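Local coordinates for protein phosphatase Slingshot homolog 2 (Homo sapiens, PDB 2NT2) that dephosphorylates proteins on tyrosine, serine and threonine, activating cofilin and so promoting actin filament disassembly, here represented by its catalytic domain, at residues L13-E16 against W17-S20; L22-L25 against Q26-V30; I33-T37 against R38-N42; E120-T123 against V124-P127. The protein carries 1 engineered substitution. All coordinates share one frame; numbering follows the deposited sequence.

How the contacts relate
Contacts 1, 2 and 3 follow one another along the chain, and contact 1 touches all three others. L25 of contact 2 packs its CD1 on A19 O of contact 1 at 3.7 Å. Toward contact 3, E16 CB reaches I40 CG2 at 3.9 Å; toward contact 4, L13 CD2 meets T125 CG2 at 3.7 Å. Contacts 3 and 4 do not touch. The side chains of T37, S15 and R122 lie about 4, 6 and 7 Å from that of S88, the engineered residue at the position of the phosphocysteine intermediate. A sulfate, probably from the crystallisation liquor, is bound about 5 Å from the E39 side chain. Contact 2 is remote from this site.

Contact 1 of 4, residues L13-E16 against W17-S20; sequences LGSE and WNAS
W17 lays one face of its indole over the side chain of its neighbour E16. The touching atom is E16 CG, 3.6 Å from the centroid of the six-membered ring and nearly over its centre, a CH-pi contact. It depends on the E16 chi1 of 61°, which puts CG between the backbone N and the carbonyl carbon; the extended chain then carries the carboxylate along the ring, the two planes 27° apart, with E16 OE1 3.3 Å from W17 CZ2. The two methylenes of a glutamate give an apolar flank for the exposed ring, while the carboxylate stays at the surface, where OE1 also forms a long, weak ion pair with K89. At the ring edge, S15 OG lies 3.6 Å from W17 CE3.

N18 follows, its side chain folded back beside the backbone of G14 and S15; glycine, having no side chain, lets it come so close. The backbone N of N18 bonds only weakly to S15 O.

A19 N gives the same S15 O a firmer bond of 3.0 Å. S15 stands at the N-cap of the short helix, a place where a small polar residue is common.

S20 N closes the next turn on E16 O at 3.0 Å, with an N–H...O angle of 133°.

The stretch thus turns from strand 11-14, bonded to strand 83-87 through G14 and V86, straight into helix 16-19. Small A19 rests on L85 and H87 of strand 83-87, while L13 packs on S95, A96 and V99 of helix 94-107.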
loop_
_atom_site.group_PDB
_atom_site.type_symbol
_atom_site.label_atom_id
_atom_site.label_comp_id
_atom_site.label_asym_id
_atom_site.label_seq_id
_atom_site.Cartn_x
_atom_site.Cartn_y
_atom_site.Cartn_z
ATOM N N LEU A 13 -5.253 3.450 2.049
ATOM C CA LEU A 13 -5.367 2.093 1.517
ATOM C C LEU A 13 -6.708 1.906 0.815
ATOM O O LEU A 13 -7.761 2.154 1.417
ATOM C CB LEU A 13 -5.192 1.094 2.666
ATOM C CG LEU A 13 -5.234 -0.387 2.282
ATOM C CD1 LEU A 13 -4.086 -0.703 1.339
ATOM C CD2 LEU A 13 -5.195 -1.269 3.523
ATOM N N GLY A 14 -6.722 1.487 -0.452
ATOM C CA GLY A 14 -7.981 1.442 -1.184
ATOM C C GLY A 14 -8.021 0.506 -2.367
ATOM O O GLY A 14 -7.174 -0.364 -2.558
ATOM N N SER A 15 -9.040 0.678 -3.213
ATOM C CA SER A 15 -9.269 -0.177 -4.366
ATOM C C SER A 15 -9.101 0.578 -5.679
ATOM O O SER A 15 -8.815 1.776 -5.700
ATOM C CB SER A 15 -10.678 -0.786 -4.306
ATOM O OG SER A 15 -11.668 0.235 -4.331
ATOM N N GLU A 16 -9.307 -0.143 -6.785
ATOM C CA GLU A 16 -9.235 0.480 -8.101
ATOM C C GLU A 16 -10.350 1.499 -8.285
ATOM O O GLU A 16 -10.174 2.501 -8.978
ATOM C CB GLU A 16 -9.294 -0.568 -9.215
ATOM C CG GLU A 16 -10.572 -1.390 -9.248
ATOM C CD GLU A 16 -10.822 -1.989 -10.620
ATOM O OE1 GLU A 16 -11.167 -3.184 -10.701
ATOM O OE2 GLU A 16 -10.667 -1.261 -11.622
ATOM N N TRP A 17 -11.505 1.222 -7.683
ATOM C CA TRP A 17 -12.639 2.139 -7.807
ATOM C C TRP A 17 -12.406 3.414 -7.015
ATOM O O TRP A 17 -12.927 4.470 -7.367
ATOM C CB TRP A 17 -13.936 1.426 -7.412
ATOM C CG TRP A 17 -14.136 0.224 -8.297
ATOM C CD1 TRP A 17 -14.596 0.218 -9.582
ATOM C CD2 TRP A 17 -13.873 -1.141 -7.953
ATOM N NE1 TRP A 17 -14.638 -1.068 -10.058
ATOM C CE2 TRP A 17 -14.202 -1.921 -9.081
ATOM C CE3 TRP A 17 -13.398 -1.779 -6.805
ATOM C CZ2 TRP A 17 -14.065 -3.310 -9.089
ATOM C CZ3 TRP A 17 -13.264 -3.155 -6.815
ATOM C CH2 TRP A 17 -13.597 -3.906 -7.950
ATOM N N ASN A 18 -11.570 3.332 -5.985
ATOM C CA ASN A 18 -11.085 4.522 -5.297
ATOM C C ASN A 18 -10.065 5.258 -6.156
ATOM O O ASN A 18 -10.001 6.486 -6.163
ATOM C CB ASN A 18 -10.462 4.165 -3.948
ATOM C CG ASN A 18 -11.442 3.578 -2.958
ATOM O OD1 ASN A 18 -12.641 3.858 -2.972
ATOM N ND2 ASN A 18 -10.943 2.725 -2.071
ATOM N N ALA A 19 -9.245 4.510 -6.900
ATOM C CA ALA A 19 -8.200 5.170 -7.674
ATOM C C ALA A 19 -8.769 5.879 -8.901
ATOM O O ALA A 19 -8.120 6.779 -9.445
ATOM C CB ALA A 19 -7.122 4.178 -8.074
ATOM N N SER A 20 -9.966 5.474 -9.323
ATOM C CA SER A 20 -10.643 6.116 -10.447
ATOM C C SER A 20 -11.573 7.246 -10.012
ATOM O O SER A 20 -12.230 7.868 -10.856
ATOM C CB SER A 20 -11.388 5.117 -11.322
ATOM O OG SER A 20 -12.365 4.333 -10.684
#

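Contact 2 of 4, residues L22-L25 against Q26-V30; sequences LEDL and QNRGV
D24 and R28 are brought together by their first torsions: D24 has CG anti to its N (chi1 -173°), whereas R28 has CG beside its N (chi1 -64°) and then runs extended to NE. One helical turn apart, they cross so that R28 NE donates to D24 OD2 at 2.8 Å, a salt bridge made through the epsilon nitrogen. The carboxylate oxygen lies close to the guanidinium plane, at its edge, and is met on its syn side, although NE stands 28° out of the carboxylate plane. D24 N, in turn, is bonded to N21 OD1, while the side chains of both D24 and R28 touch P4.

Under this surface pair runs the regular i to i+4 ladder. Q26 N meets L22 O at 2.8 Å, and N27 N and R28 N bond to E23 O and D24 O. The helix ends in a Schellman motif: V30 N reaches back to L25 O at 3.0 Å, and inside that loop G29 N bonds to Q26 O at 3.0 Å. G29 has the positive phi that this reversal requires, a conformation glycine adopts easily.

The usual apolar partner of such an ending is present too. L25 and V30 sit at the two ends of the longer bond, and L25 CD2 approaches V30 CG2 at 4.2 Å. Both are buried, as branched aliphatic residues should be where the helix turns into strand 30-35, and L25 also packs on I33. N27 is exposed, and Q26, partly so, lies against R31 of strand 30-35.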
loop_
_atom_site.group_PDB
_atom_site.type_symbol
_atom_site.label_atom_id
_atom_site.label_comp_id
_atom_site.label_asym_id
_atom_site.label_seq_id
_atom_site.Cartn_x
_atom_site.Cartn_y
_atom_site.Cartn_z
ATOM N N LEU A 22 -11.499 10.625 -9.016
ATOM C CA LEU A 22 -10.585 11.760 -9.003
ATOM C C LEU A 22 -10.916 12.776 -7.916
ATOM O O LEU A 22 -10.069 13.134 -7.097
ATOM C CB LEU A 22 -10.569 12.439 -10.371
ATOM C CG LEU A 22 -9.873 13.788 -10.517
ATOM C CD1 LEU A 22 -8.443 13.743 -10.011
ATOM C CD2 LEU A 22 -9.888 14.243 -11.973
ATOM N N GLU A 23 -12.156 13.250 -7.931
ATOM C CA GLU A 23 -12.611 14.260 -6.985
ATOM C C GLU A 23 -12.390 13.789 -5.553
ATOM O O GLU A 23 -11.993 14.567 -4.689
ATOM C CB GLU A 23 -14.083 14.562 -7.227
ATOM C CG GLU A 23 -14.487 15.977 -7.534
ATOM C CD GLU A 23 -13.467 16.822 -8.260
ATOM O OE1 GLU A 23 -12.594 17.419 -7.577
ATOM O OE2 GLU A 23 -13.510 16.909 -9.506
ATOM N N ASP A 24 -12.651 12.505 -5.284
ATOM C CA ASP A 24 -12.449 12.015 -3.924
ATOM C C ASP A 24 -10.987 12.183 -3.501
ATOM O O ASP A 24 -10.691 12.671 -2.415
ATOM C CB ASP A 24 -12.845 10.545 -3.792
ATOM C CG ASP A 24 -12.783 10.092 -2.342
ATOM O OD1 ASP A 24 -13.762 10.335 -1.603
ATOM O OD2 ASP A 24 -11.767 9.499 -1.923
ATOM N N LEU A 25 -10.100 11.774 -4.389
ATOM C CA LEU A 25 -8.661 11.812 -4.236
ATOM C C LEU A 25 -8.152 13.239 -4.050
ATOM O O LEU A 25 -7.386 13.531 -3.130
ATOM C CB LEU A 25 -7.982 11.191 -5.469
ATOM C CG LEU A 25 -8.116 9.672 -5.597
ATOM C CD1 LEU A 25 -7.296 9.137 -6.755
ATOM C CD2 LEU A 25 -7.712 9.004 -4.289
ATOM N N GLN A 26 -8.593 14.118 -4.946
ATOM C CA GLN A 26 -8.183 15.517 -4.886
ATOM C C GLN A 26 -8.583 16.136 -3.553
ATOM O O GLN A 26 -7.784 16.791 -2.887
ATOM C CB GLN A 26 -8.790 16.295 -6.056
ATOM C CG GLN A 26 -8.032 17.564 -6.402
ATOM C CD GLN A 26 -8.334 18.073 -7.798
ATOM O OE1 GLN A 26 -9.362 18.710 -8.025
ATOM N NE2 GLN A 26 -7.433 17.806 -8.736
ATOM N N ASN A 27 -9.827 15.903 -3.148
ATOM C CA ASN A 27 -10.365 16.449 -1.910
ATOM C C ASN A 27 -9.613 15.942 -0.684
ATOM O O ASN A 27 -9.443 16.659 0.302
ATOM C CB ASN A 27 -11.852 16.118 -1.775
ATOM C CG ASN A 27 -12.704 16.864 -2.782
ATOM O OD1 ASN A 27 -12.226 17.745 -3.495
ATOM N ND2 ASN A 27 -13.977 16.497 -2.851
ATOM N N ARG A 28 -9.169 14.688 -0.735
ATOM C CA ARG A 28 -8.452 14.118 0.398
ATOM C C ARG A 28 -7.002 14.574 0.423
ATOM O O ARG A 28 -6.266 14.246 1.354
ATOM C CB ARG A 28 -8.528 12.591 0.372
ATOM C CG ARG A 28 -9.941 12.059 0.530
ATOM C CD ARG A 28 -9.974 10.545 0.366
ATOM N NE ARG A 28 -11.242 9.967 0.783
ATOM C CZ ARG A 28 -11.581 9.741 2.046
ATOM N NH1 ARG A 28 -10.731 10.053 3.019
ATOM N NH2 ARG A 28 -12.757 9.208 2.344
ATOM N N GLY A 29 -6.586 15.319 -0.588
ATOM C CA GLY A 29 -5.247 15.864 -0.671
ATOM C C GLY A 29 -4.215 14.879 -1.187
ATOM O O GLY A 29 -3.026 14.999 -0.881
ATOM N N VAL A 30 -4.656 13.890 -1.957
ATOM C CA VAL A 30 -3.759 12.892 -2.519
ATOM C C VAL A 30 -3.097 13.423 -3.784
ATOM O O VAL A 30 -3.750 14.104 -4.580
ATOM C CB VAL A 30 -4.497 11.585 -2.865
ATOM C CG1 VAL A 30 -3.512 10.611 -3.499
ATOM C CG2 VAL A 30 -5.167 10.980 -1.645
#

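Contact 3 of 4, residues I33-T37 against R38-N42; sequences ILNVT and REIDN
Between N35 and T37 the backbone makes an inverse gamma turn centred on V36, and the chain then curls back so that T37 meets I40 and N35 faces I40 to N42. T37 OG1 accepts a hydrogen bond from I40 N at 2.8 Å, with an N–H...O angle of 149°. Its chi1 of 86° holds the hydroxyl between the backbone N and the carbonyl carbon and sends CG2 against the I40 side chain. There the side chains cross at about a right angle, and T37 CG2 to I40 CD1 is a tight 3.3 Å. Threonine thus supplies a polar anchor and an apolar face at once.

OG1 also lies 3.0 Å from N35 OD1 and 2.8 Å from a water that donates to T37 O and I40 O and so ties the loop's interior together. This is the loop that follows strand 30-35 in the phosphatase fold, and it borders the active site: T37 lies near S88, the engineered residue at the catalytic position, and touches R94, the arginine of the P-loop signature. E39 OE1 forms a salt bridge with that same R94, bringing an acid beside the phosphate-binding motif.

At the end of the strand, N35 ND2 donates to I40 O at 3.2 Å, coming from above the carbonyl plane, 62° out of it. With one end near OG1 and the other at a carbonyl, the amide can serve two kinds of partner in a buried place. N42 ND2 approaches N35 ND2 at 3.1 Å, but these are two donors and do not bond; N42 ND2 is hydrogen-bonded to N52 OD1.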
loop_
_atom_site.group_PDB
_atom_site.type_symbol
_atom_site.label_atom_id
_atom_site.label_comp_id
_atom_site.label_asym_id
_atom_site.label_seq_id
_atom_site.Cartn_x
_atom_site.Cartn_y
_atom_site.Cartn_z
ATOM N N ILE A 33 0.205 8.202 -6.079
ATOM C CA ILE A 33 -0.564 6.963 -6.101
ATOM C C ILE A 33 0.351 5.763 -6.324
ATOM O O ILE A 33 1.036 5.685 -7.341
ATOM C CB ILE A 33 -1.649 6.979 -7.184
ATOM C CG1 ILE A 33 -2.629 8.150 -7.080
ATOM C CG2 ILE A 33 -2.407 5.658 -7.188
ATOM C CD1 ILE A 33 -3.652 8.165 -8.199
ATOM N N LEU A 34 0.330 4.874 -5.338
ATOM C CA LEU A 34 0.999 3.588 -5.385
ATOM C C LEU A 34 0.011 2.507 -5.841
ATOM O O LEU A 34 -0.856 2.051 -5.097
ATOM C CB LEU A 34 1.600 3.238 -4.031
ATOM C CG LEU A 34 2.481 1.990 -3.965
ATOM C CD1 LEU A 34 3.457 1.950 -5.130
ATOM C CD2 LEU A 34 3.218 1.941 -2.632
ATOM N N ASN A 35 0.159 2.157 -7.109
ATOM C CA ASN A 35 -0.660 1.168 -7.784
ATOM C C ASN A 35 0.039 -0.190 -7.788
ATOM O O ASN A 35 0.907 -0.434 -8.623
ATOM C CB ASN A 35 -0.925 1.645 -9.214
ATOM C CG ASN A 35 -1.880 0.748 -9.967
ATOM O OD1 ASN A 35 -2.137 -0.376 -9.541
ATOM N ND2 ASN A 35 -2.393 1.263 -11.080
ATOM N N VAL A 36 -0.337 -1.042 -6.848
ATOM C CA VAL A 36 0.266 -2.346 -6.631
ATOM C C VAL A 36 -0.422 -3.428 -7.453
ATOM O O VAL A 36 -0.881 -4.446 -6.924
ATOM C CB VAL A 36 0.207 -2.740 -5.138
ATOM C CG1 VAL A 36 1.199 -3.860 -4.846
ATOM C CG2 VAL A 36 0.500 -1.539 -4.258
ATOM N N THR A 37 -0.550 -3.193 -8.757
ATOM C CA THR A 37 -1.192 -4.135 -9.655
ATOM C C THR A 37 -0.441 -4.207 -10.988
ATOM O O THR A 37 0.292 -3.283 -11.335
ATOM C CB THR A 37 -2.658 -3.800 -9.983
ATOM O OG1 THR A 37 -2.705 -2.892 -11.099
ATOM C CG2 THR A 37 -3.393 -3.134 -8.836
ATOM N N ARG A 38 -0.686 -5.290 -11.709
ATOM C CA ARG A 38 -0.271 -5.426 -13.095
ATOM C C ARG A 38 -1.416 -5.043 -14.039
ATOM O O ARG A 38 -1.164 -4.463 -15.097
ATOM C CB ARG A 38 0.171 -6.860 -13.401
ATOM C CG ARG A 38 0.455 -7.091 -14.884
ATOM C CD ARG A 38 1.947 -7.055 -15.173
ATOM N NE ARG A 38 2.299 -6.001 -16.117
ATOM C CZ ARG A 38 3.508 -5.501 -16.303
ATOM N NH1 ARG A 38 4.543 -5.951 -15.607
ATOM N NH2 ARG A 38 3.691 -4.536 -17.194
ATOM N N GLU A 39 -2.632 -5.378 -13.639
ATOM C CA GLU A 39 -3.823 -5.330 -14.467
ATOM C C GLU A 39 -4.657 -4.066 -14.346
ATOM O O GLU A 39 -5.562 -3.795 -15.140
ATOM C CB GLU A 39 -4.692 -6.556 -14.118
ATOM C CG GLU A 39 -5.478 -6.422 -12.827
ATOM C CD GLU A 39 -4.735 -6.903 -11.600
ATOM O OE1 GLU A 39 -5.393 -7.311 -10.615
ATOM O OE2 GLU A 39 -3.487 -6.881 -11.580
ATOM N N ILE A 40 -4.417 -3.232 -13.330
ATOM C CA ILE A 40 -5.222 -2.011 -13.237
ATOM C C ILE A 40 -4.412 -0.820 -13.737
ATOM O O ILE A 40 -3.211 -0.728 -13.499
ATOM C CB ILE A 40 -5.723 -1.746 -11.812
ATOM C CG1 ILE A 40 -6.775 -2.765 -11.341
ATOM C CG2 ILE A 40 -6.274 -0.344 -11.651
ATOM C CD1 ILE A 40 -6.131 -3.868 -10.533
ATOM N N ASP A 41 -5.093 0.075 -14.436
ATOM C CA ASP A 41 -4.475 1.239 -15.042
ATOM C C ASP A 41 -4.223 2.369 -14.048
ATOM O O ASP A 41 -4.826 2.415 -12.980
ATOM C CB ASP A 41 -5.372 1.741 -16.189
ATOM C CG ASP A 41 -5.570 0.659 -17.237
ATOM O OD1 ASP A 41 -6.731 0.314 -17.544
ATOM O OD2 ASP A 41 -4.562 0.127 -17.744
ATOM N N ASN A 42 -3.331 3.260 -14.454
ATOM C CA ASN A 42 -3.128 4.597 -13.942
ATOM C C ASN A 42 -4.171 5.531 -14.571
ATOM O O ASN A 42 -3.990 6.009 -15.689
ATOM C CB ASN A 42 -1.736 5.125 -14.268
ATOM C CG ASN A 42 -0.606 4.420 -13.555
ATOM O OD1 ASN A 42 0.562 4.752 -13.774
ATOM N ND2 ASN A 42 -0.942 3.463 -12.696
HETATM O O HOH W 1 -0.950 -1.493 -12.826
#

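Contact 4 of 4, residues E120-T123 against V124-P127; sequences ERRT and VTKP
Hydrogen bonds first: R122 and T125 are joined through the carbonyl of R122, which faces both the amide and the hydroxyl of T125. T125 N lies 2.9 Å from R122 O, with an N–H...O angle of 156°, and T125 OG1 lies 2.6 Å from the same R122 O. That oxygen sits too close to the T125 methyl in the model, so both lengths are less certain than usual. The hydroxyl is aimed by the chi1 of T125, 53°, which places OG1 between the backbone N and the carbonyl carbon.

Apolar contact comes next. V124 CG2 lies over one face of the R122 guanidinium, 3.8 Å from R122 NE, so one valine methyl rests on a face of the flat group and leaves its N–H edge to other partners. Buried T125 touches A96 and L13.

The charged end of R122 finds its polar partners beyond the turn. NE bonds to G91 O, NH2 to M90 O and NH1 to T5 OG1, an engagement suited to a group with several donors around its edge. Those two carbonyls belong to the phosphate-binding loop that follows S88.

In backbone terms this is a type I beta turn from R122 to T125, leading out of helix 111-121 toward helix 129-143. Within the dual-specificity phosphatase domain, it places an arginine from the turn after helix 111-121 against the P-loop, through the carbonyls of M90 and G91.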
loop_
_atom_site.group_PDB
_atom_site.type_symbol
_atom_site.label_atom_id
_atom_site.label_comp_id
_atom_site.label_asym_id
_atom_site.label_seq_id
_atom_site.Cartn_x
_atom_site.Cartn_y
_atom_site.Cartn_z
ATOM N N GLU A 120 -7.762 -3.140 11.833
ATOM C CA GLU A 120 -8.751 -2.392 12.600
ATOM C C GLU A 120 -9.444 -1.330 11.763
ATOM O O GLU A 120 -10.666 -1.184 11.821
ATOM C CB GLU A 120 -8.097 -1.734 13.818
ATOM C CG GLU A 120 -8.786 -2.092 15.126
ATOM C CD GLU A 120 -8.628 -1.014 16.175
ATOM O OE1 GLU A 120 -9.410 -0.038 16.147
ATOM O OE2 GLU A 120 -7.731 -1.142 17.038
ATOM N N ARG A 121 -8.686 -0.570 10.978
ATOM C CA ARG A 121 -9.269 0.466 10.133
ATOM C C ARG A 121 -9.820 -0.078 8.829
ATOM O O ARG A 121 -10.887 0.324 8.363
ATOM C CB ARG A 121 -8.205 1.540 9.847
ATOM C CG ARG A 121 -7.837 2.300 11.102
ATOM C CD ARG A 121 -6.343 2.535 11.263
ATOM N NE ARG A 121 -5.982 2.524 12.684
ATOM C CZ ARG A 121 -5.874 3.606 13.446
ATOM N NH1 ARG A 121 -6.099 4.802 12.917
ATOM N NH2 ARG A 121 -5.550 3.488 14.725
ATOM N N ARG A 122 -9.089 -1.006 8.218
ATOM C CA ARG A 122 -9.588 -1.611 6.981
ATOM C C ARG A 122 -9.879 -3.093 7.203
ATOM O O ARG A 122 -9.038 -3.953 6.965
ATOM C CB ARG A 122 -8.607 -1.409 5.830
ATOM C CG ARG A 122 -9.124 -1.951 4.509
ATOM C CD ARG A 122 -8.715 -1.066 3.342
ATOM N NE ARG A 122 -9.261 -1.595 2.090
ATOM C CZ ARG A 122 -10.196 -0.969 1.385
ATOM N NH1 ARG A 122 -10.662 0.195 1.810
ATOM N NH2 ARG A 122 -10.648 -1.506 0.261
ATOM N N THR A 123 -11.079 -3.351 7.694
ATOM C CA THR A 123 -11.542 -4.662 8.101
ATOM C C THR A 123 -11.471 -5.691 6.989
ATOM O O THR A 123 -11.327 -6.890 7.254
ATOM C CB THR A 123 -12.990 -4.567 8.634
ATOM O OG1 THR A 123 -13.887 -4.240 7.569
ATOM C CG2 THR A 123 -13.084 -3.429 9.645
ATOM N N VAL A 124 -11.569 -5.273 5.726
ATOM C CA VAL A 124 -11.520 -6.265 4.652
ATOM C C VAL A 124 -10.085 -6.681 4.342
ATOM O O VAL A 124 -9.874 -7.614 3.560
ATOM C CB VAL A 124 -12.197 -5.799 3.354
ATOM C CG1 VAL A 124 -13.709 -5.842 3.495
ATOM C CG2 VAL A 124 -11.729 -4.412 2.951
ATOM N N THR A 125 -9.108 -6.013 4.944
ATOM C CA THR A 125 -7.710 -6.368 4.738
ATOM C C THR A 125 -7.467 -7.857 4.967
ATOM O O THR A 125 -7.811 -8.423 6.002
ATOM C CB THR A 125 -6.749 -5.581 5.650
ATOM O OG1 THR A 125 -7.162 -5.722 7.011
ATOM C CG2 THR A 125 -6.791 -4.101 5.307
ATOM N N LYS A 126 -6.835 -8.479 3.982
ATOM C CA LYS A 126 -6.616 -9.922 4.006
ATOM C C LYS A 126 -5.525 -10.297 3.009
ATOM O O LYS A 126 -5.808 -10.722 1.890
ATOM C CB LYS A 126 -7.922 -10.651 3.690
ATOM C CG LYS A 126 -7.777 -12.144 3.450
ATOM C CD LYS A 126 -9.062 -12.885 3.786
ATOM C CE LYS A 126 -8.800 -14.326 4.184
ATOM N NZ LYS A 126 -9.058 -14.575 5.630
ATOM N N PRO A 127 -4.277 -10.115 3.423
ATOM C CA PRO A 127 -3.151 -10.520 2.570
ATOM C C PRO A 127 -3.253 -11.998 2.222
ATOM O O PRO A 127 -3.686 -12.816 3.033
ATOM C CB PRO A 127 -1.934 -10.230 3.446
ATOM C CG PRO A 127 -2.392 -9.154 4.382
ATOM C CD PRO A 127 -3.827 -9.501 4.688
#